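PDB 4BG7: putative transcriptional coactivator P15 from Enterobacteria phage t5, which probably binds DNA as a phage homolog of the eukaryotic transcription coactivator PC4 and is implicated in recombination-dependent DNA replication. Local coordinates for residues S17-T31 / G42-W54. Residues are numbered along the deposited sequence; the frame is centred on the assembly and turned at random.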
loop_
_atom_site.group_PDB
_atom_site.type_symbol
_atom_site.label_atom_id
_atom_site.label_comp_id
_atom_site.label_asym_id
_atom_site.label_seq_id
_atom_site.Cartn_x
_atom_site.Cartn_y
_atom_site.Cartn_z
ATOM N N SER A 17 0.436 -10.512 -7.613
ATOM C CA SER A 17 0.268 -9.220 -8.267
ATOM C C SER A 17 -1.211 -8.994 -8.491
ATOM O O SER A 17 -1.812 -9.824 -9.194
ATOM C CB SER A 17 0.989 -9.228 -9.605
ATOM O OG SER A 17 0.892 -7.980 -10.251
ATOM N N ILE A 18 -1.773 -7.918 -7.919
ATOM C CA ILE A 18 -3.219 -7.555 -8.070
ATOM C C ILE A 18 -3.424 -6.145 -8.576
ATOM O O ILE A 18 -2.916 -5.152 -8.004
ATOM C CB ILE A 18 -4.044 -7.785 -6.740
ATOM C CG1 ILE A 18 -3.877 -9.203 -6.281
ATOM C CG2 ILE A 18 -5.552 -7.518 -6.968
ATOM C CD1 ILE A 18 -4.475 -9.498 -4.942
ATOM N N ILE A 19 -4.145 -6.011 -9.693
ATOM C CA ILE A 19 -4.415 -4.716 -10.210
ATOM C C ILE A 19 -5.204 -3.850 -9.225
ATOM O O ILE A 19 -6.157 -4.306 -8.651
ATOM C CB ILE A 19 -5.147 -4.753 -11.586
ATOM C CG1 ILE A 19 -4.309 -5.501 -12.645
ATOM C CG2 ILE A 19 -5.349 -3.320 -12.033
ATOM C CD1 ILE A 19 -5.067 -6.261 -13.751
ATOM N N LEU A 20 -4.788 -2.619 -9.047
ATOM C CA LEU A 20 -5.521 -1.627 -8.300
ATOM C C LEU A 20 -6.257 -0.720 -9.307
ATOM O O LEU A 20 -7.470 -0.734 -9.317
ATOM C CB LEU A 20 -4.593 -0.809 -7.392
ATOM C CG LEU A 20 -3.881 -1.577 -6.235
ATOM C CD1 LEU A 20 -3.057 -0.655 -5.376
ATOM C CD2 LEU A 20 -4.781 -2.420 -5.349
ATOM N N TRP A 21 -5.525 0.066 -10.106
ATOM C CA TRP A 21 -6.105 0.991 -11.103
ATOM C C TRP A 21 -5.072 1.461 -12.137
ATOM O O TRP A 21 -3.889 1.086 -12.059
ATOM C CB TRP A 21 -6.706 2.193 -10.400
ATOM C CG TRP A 21 -5.814 2.742 -9.326
ATOM C CD1 TRP A 21 -4.634 3.460 -9.474
ATOM C CD2 TRP A 21 -5.984 2.579 -7.893
ATOM N NE1 TRP A 21 -4.083 3.780 -8.231
ATOM C CE2 TRP A 21 -4.875 3.294 -7.251
ATOM C CE3 TRP A 21 -6.938 1.984 -7.101
ATOM C CZ2 TRP A 21 -4.729 3.331 -5.876
ATOM C CZ3 TRP A 21 -6.787 2.059 -5.719
ATOM C CH2 TRP A 21 -5.711 2.720 -5.131
ATOM N N GLU A 22 -5.503 2.266 -13.109
ATOM C CA GLU A 22 -4.618 2.793 -14.181
ATOM C C GLU A 22 -4.741 4.280 -14.381
ATOM O O GLU A 22 -5.800 4.833 -14.117
ATOM C CB GLU A 22 -4.999 2.205 -15.537
ATOM C CG GLU A 22 -5.118 0.708 -15.608
ATOM C CD GLU A 22 -6.455 0.223 -15.162
ATOM O OE1 GLU A 22 -7.455 0.787 -15.666
ATOM O OE2 GLU A 22 -6.484 -0.688 -14.302
ATOM N N LYS A 23 -3.701 4.880 -14.967
ATOM C CA LYS A 23 -3.618 6.315 -15.312
ATOM C C LYS A 23 -2.936 6.410 -16.691
ATOM O O LYS A 23 -1.725 6.158 -16.820
ATOM C CB LYS A 23 -2.858 7.109 -14.216
ATOM C CG LYS A 23 -2.102 8.394 -14.640
ATOM C CD LYS A 23 -2.982 9.520 -15.198
ATOM C CE LYS A 23 -2.175 10.738 -15.716
ATOM N NZ LYS A 23 -1.443 10.613 -17.035
ATOM N N GLU A 24 -3.732 6.715 -17.719
ATOM C CA GLU A 24 -3.252 6.733 -19.121
ATOM C C GLU A 24 -2.216 5.642 -19.349
ATOM O O GLU A 24 -1.087 5.927 -19.776
ATOM C CB GLU A 24 -2.603 8.078 -19.513
ATOM C CG GLU A 24 -3.434 9.329 -19.252
ATOM C CD GLU A 24 -2.849 10.536 -19.971
ATOM O OE1 GLU A 24 -1.950 11.196 -19.395
ATOM O OE2 GLU A 24 -3.293 10.789 -21.124
ATOM N N GLY A 25 -2.558 4.395 -19.044
ATOM C CA GLY A 25 -1.677 3.293 -19.470
ATOM C C GLY A 25 -0.355 3.123 -18.731
ATOM O O GLY A 25 0.556 2.412 -19.221
ATOM N N GLU A 26 -0.232 3.828 -17.601
ATOM C CA GLU A 26 0.531 3.371 -16.455
ATOM C C GLU A 26 -0.462 2.657 -15.486
ATOM O O GLU A 26 -1.467 3.221 -15.070
ATOM C CB GLU A 26 1.225 4.551 -15.799
ATOM C CG GLU A 26 1.790 4.226 -14.439
ATOM C CD GLU A 26 2.947 5.106 -14.087
ATOM O OE1 GLU A 26 4.015 4.926 -14.710
ATOM O OE2 GLU A 26 2.798 5.969 -13.197
ATOM N N GLN A 27 -0.209 1.408 -15.174
ATOM C CA GLN A 27 -1.091 0.603 -14.324
ATOM C C GLN A 27 -0.454 0.241 -12.952
ATOM O O GLN A 27 0.720 -0.143 -12.894
ATOM C CB GLN A 27 -1.404 -0.658 -15.037
ATOM C CG GLN A 27 -1.949 -1.769 -14.190
ATOM C CD GLN A 27 -2.458 -2.952 -15.002
ATOM O OE1 GLN A 27 -1.766 -3.915 -15.246
ATOM N NE2 GLN A 27 -3.724 -2.874 -15.405
ATOM N N VAL A 28 -1.240 0.298 -11.867
ATOM C CA VAL A 28 -0.702 0.173 -10.507
ATOM C C VAL A 28 -1.048 -1.210 -9.955
ATOM O O VAL A 28 -2.207 -1.512 -9.784
ATOM C CB VAL A 28 -1.318 1.269 -9.585
ATOM C CG1 VAL A 28 -0.643 1.277 -8.244
ATOM C CG2 VAL A 28 -1.207 2.644 -10.218
ATOM N N ARG A 29 -0.049 -2.076 -9.704
ATOM C CA ARG A 29 -0.320 -3.414 -9.125
ATOM C C ARG A 29 0.261 -3.617 -7.747
ATOM O O ARG A 29 1.450 -3.415 -7.523
ATOM C CB ARG A 29 0.166 -4.577 -9.994
ATOM C CG ARG A 29 -0.476 -4.576 -11.356
ATOM C CD ARG A 29 -0.405 -5.931 -11.989
ATOM N NE ARG A 29 -0.732 -5.724 -13.379
ATOM C CZ ARG A 29 -0.901 -6.686 -14.281
ATOM N NH1 ARG A 29 -0.782 -7.967 -13.929
ATOM N NH2 ARG A 29 -1.183 -6.329 -15.551
ATOM N N LEU A 30 -0.599 -3.985 -6.806
ATOM C CA LEU A 30 -0.193 -4.391 -5.469
ATOM C C LEU A 30 0.530 -5.699 -5.578
ATOM O O LEU A 30 -0.032 -6.727 -6.049
ATOM C CB LEU A 30 -1.383 -4.600 -4.515
ATOM C CG LEU A 30 -1.037 -4.807 -3.032
ATOM C CD1 LEU A 30 -0.331 -3.564 -2.553
ATOM C CD2 LEU A 30 -2.381 -5.027 -2.285
ATOM N N THR A 31 1.759 -5.686 -5.082
ATOM C CA THR A 31 2.700 -6.747 -5.409
ATOM C C THR A 31 3.392 -7.310 -4.166
ATOM O O THR A 31 3.778 -6.561 -3.278
ATOM C CB THR A 31 3.770 -6.229 -6.385
ATOM O OG1 THR A 31 3.107 -5.781 -7.547
ATOM C CG2 THR A 31 4.801 -7.345 -6.683
ATOM N N GLY A 42 4.467 -3.962 -2.119
ATOM C CA GLY A 42 4.526 -2.620 -2.688
ATOM C C GLY A 42 3.729 -2.450 -3.964
ATOM O O GLY A 42 2.809 -3.224 -4.244
ATOM N N ILE A 43 4.096 -1.448 -4.752
ATOM C CA ILE A 43 3.405 -1.220 -6.011
ATOM C C ILE A 43 4.404 -1.346 -7.156
ATOM O O ILE A 43 5.392 -0.657 -7.138
ATOM C CB ILE A 43 2.830 0.191 -6.012
ATOM C CG1 ILE A 43 1.656 0.296 -5.050
ATOM C CG2 ILE A 43 2.453 0.633 -7.424
ATOM C CD1 ILE A 43 0.527 -0.714 -5.051
ATOM N N ARG A 44 4.182 -2.279 -8.081
ATOM C CA ARG A 44 5.017 -2.377 -9.289
ATOM C C ARG A 44 4.229 -1.795 -10.430
ATOM O O ARG A 44 3.032 -2.096 -10.571
ATOM C CB ARG A 44 5.339 -3.842 -9.622
ATOM C CG ARG A 44 6.267 -3.957 -10.817
ATOM C CD ARG A 44 6.331 -5.344 -11.370
ATOM N NE ARG A 44 7.162 -6.295 -10.591
ATOM C CZ ARG A 44 8.461 -6.504 -10.749
ATOM N NH1 ARG A 44 9.166 -5.769 -11.582
ATOM N NH2 ARG A 44 9.052 -7.456 -10.014
ATOM N N TYR A 45 4.865 -0.968 -11.252
ATOM C CA TYR A 45 4.154 -0.384 -12.427
ATOM C C TYR A 45 4.214 -1.271 -13.684
ATOM O O TYR A 45 5.301 -1.686 -14.089
ATOM C CB TYR A 45 4.680 0.994 -12.758
ATOM C CG TYR A 45 4.314 1.991 -11.683
ATOM C CD1 TYR A 45 3.011 2.479 -11.586
ATOM C CD2 TYR A 45 5.221 2.367 -10.693
ATOM C CE1 TYR A 45 2.659 3.387 -10.585
ATOM C CE2 TYR A 45 4.859 3.255 -9.675
ATOM C CZ TYR A 45 3.567 3.739 -9.626
ATOM O OH TYR A 45 3.175 4.615 -8.638
ATOM N N TRP A 46 3.053 -1.560 -14.262
ATOM C CA TRP A 46 2.954 -2.116 -15.617
ATOM C C TRP A 46 2.631 -1.045 -16.635
ATOM O O TRP A 46 1.855 -0.136 -16.337
ATOM C CB TRP A 46 1.974 -3.207 -15.622
ATOM C CG TRP A 46 2.364 -4.346 -14.712
ATOM C CD1 TRP A 46 2.726 -4.245 -13.383
ATOM C CD2 TRP A 46 2.329 -5.755 -14.974
ATOM N NE1 TRP A 46 2.956 -5.445 -12.851
ATOM C CE2 TRP A 46 2.778 -6.403 -13.752
ATOM C CE3 TRP A 46 2.067 -6.537 -16.089
ATOM C CZ2 TRP A 46 2.889 -7.784 -13.639
ATOM C CZ3 TRP A 46 2.184 -7.912 -15.980
ATOM C CH2 TRP A 46 2.563 -8.532 -14.783
ATOM N N LEU A 47 3.244 -1.089 -17.832
ATOM C CA LEU A 47 3.024 -0.064 -18.820
ATOM C C LEU A 47 2.501 -0.656 -20.097
ATOM O O LEU A 47 2.872 -1.744 -20.478
ATOM C CB LEU A 47 4.348 0.680 -19.172
ATOM C CG LEU A 47 4.585 2.021 -18.482
ATOM C CD1 LEU A 47 4.277 1.882 -16.981
ATOM C CD2 LEU A 47 6.007 2.493 -18.692
ATOM N N LEU A 48 1.683 0.123 -20.798
ATOM C CA LEU A 48 1.135 -0.289 -22.081
ATOM C C LEU A 48 2.177 -0.150 -23.145
ATOM O O LEU A 48 2.898 0.820 -23.119
ATOM C CB LEU A 48 -0.062 0.583 -22.469
ATOM C CG LEU A 48 -1.433 0.281 -21.846
ATOM C CD1 LEU A 48 -2.443 1.368 -22.285
ATOM C CD2 LEU A 48 -1.868 -1.129 -22.234
ATOM N N ASP A 49 2.205 -1.087 -24.090
ATOM C CA ASP A 49 2.843 -0.892 -25.355
ATOM C C ASP A 49 1.890 -0.349 -26.381
ATOM O O ASP A 49 0.699 -0.147 -26.065
ATOM C CB ASP A 49 3.627 -2.123 -25.825
ATOM C CG ASP A 49 2.791 -3.169 -26.590
ATOM O OD1 ASP A 49 1.526 -3.145 -26.564
ATOM O OD2 ASP A 49 3.470 -4.026 -27.219
ATOM N N ILE A 50 2.381 -0.098 -27.617
ATOM C CA ILE A 50 1.497 0.456 -28.671
ATOM C C ILE A 50 0.443 -0.532 -29.161
ATOM O O ILE A 50 -0.498 -0.151 -29.822
ATOM C CB ILE A 50 2.295 0.991 -29.874
ATOM C CG1 ILE A 50 3.056 -0.145 -30.587
ATOM C CG2 ILE A 50 3.217 2.071 -29.420
ATOM C CD1 ILE A 50 3.493 0.287 -31.985
ATOM N N ASN A 51 0.610 -1.809 -28.842
ATOM C CA ASN A 51 -0.343 -2.843 -29.203
ATOM C C ASN A 51 -1.318 -3.058 -28.090
ATOM O O ASN A 51 -2.086 -3.984 -28.145
ATOM C CB ASN A 51 0.401 -4.157 -29.556
ATOM C CG ASN A 51 1.513 -3.933 -30.569
ATOM O OD1 ASN A 51 1.250 -3.781 -31.768
ATOM N ND2 ASN A 51 2.765 -3.838 -30.092
ATOM N N ASP A 52 -1.274 -2.197 -27.080
ATOM C CA ASP A 52 -2.188 -2.217 -25.954
ATOM C C ASP A 52 -2.075 -3.489 -25.072
ATOM O O ASP A 52 -3.082 -3.975 -24.576
ATOM C CB ASP A 52 -3.653 -1.997 -26.407
ATOM C CG ASP A 52 -3.950 -0.546 -26.770
ATOM O OD1 ASP A 52 -3.904 0.315 -25.926
ATOM O OD2 ASP A 52 -4.288 -0.289 -27.910
ATOM N N GLU A 53 -0.862 -4.032 -24.945
ATOM C CA GLU A 53 -0.550 -5.113 -24.025
ATOM C C GLU A 53 0.240 -4.514 -22.861
ATOM O O GLU A 53 0.993 -3.552 -23.035
ATOM C CB GLU A 53 0.270 -6.194 -24.745
ATOM C CG GLU A 53 -0.482 -6.819 -25.923
ATOM C CD GLU A 53 0.271 -7.906 -26.646
ATOM O OE1 GLU A 53 1.464 -8.107 -26.403
ATOM O OE2 GLU A 53 -0.326 -8.582 -27.498
ATOM N N TRP A 54 0.103 -5.122 -21.687
ATOM C CA TRP A 54 0.738 -4.685 -20.434
ATOM C C TRP A 54 2.060 -5.377 -20.276
ATOM O O TRP A 54 2.174 -6.610 -20.413
ATOM C CB TRP A 54 -0.117 -5.075 -19.250
ATOM C CG TRP A 54 -1.384 -4.289 -19.209
ATOM C CD1 TRP A 54 -2.672 -4.740 -19.502
ATOM C CD2 TRP A 54 -1.522 -2.883 -18.896
ATOM N NE1 TRP A 54 -3.560 -3.719 -19.391
ATOM C CE2 TRP A 54 -2.942 -2.576 -19.022
ATOM C CE3 TRP A 54 -0.650 -1.874 -18.559
ATOM C CZ2 TRP A 54 -3.423 -1.325 -18.817
ATOM C CZ3 TRP A 54 -1.147 -0.605 -18.363
ATOM C CH2 TRP A 54 -2.520 -0.348 -18.476
HETATM O O HOH W 1 3.234 -6.929 -10.207
#
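R29 and W46 stack flat on each other across the two middle strands of the four-stranded antiparallel PC4-like sheet, where 26-31 pairs with 42-48 as part of a beta hairpin. The guanidinium and indole planes are only 5° apart, and R29 CZ sits 3.5 Å from the centroid of the six-membered ring, a cation-pi contact over the face. With chi1 at -60° and the chain extended from CG to NE, R29 runs along the indole, so that CD makes a CH-pi contact with the five-membered ring. I19 CG1 lies over the opposite guanidinium face, near its rim. At the guanidinium edge, Q27 OE1 accepts from both NE and NH2 of R29, with NH2 in the amide carbonyl plane and NE well above it; this side-on, two-nitrogen grip limits how R29 can turn. The Q27 amide in turn stacks on W54, planes 18° apart, while Q27 CB approaches W54 CZ3 to 3.3 Å and L48 CD2 lies over the opposite indole face. Q27 thus links the two tryptophan contacts. The face bearing V28, L30, I43 and Y45 is largely apolar: V28 CG1 presses tightly on I43 CG2 (3.3 Å), and I43 CD1 reaches L20 CD1 at 3.6 Å. L20 and L30 also pack on A76 of the second subunit. The E26 chain, extended beyond CG, runs obliquely to the Y45 side chain, CG lying 3.6 Å from Y45 CD1. Seven backbone hydrogen bonds join the segments, from L48 N to G25 O at the turn end to the reciprocal T31-G42 pair at the other. At the indole edge, one water accepts from W46 NE1 (3.0 Å), donates to T31 OG1 and hydrogen-bonds S17 OG.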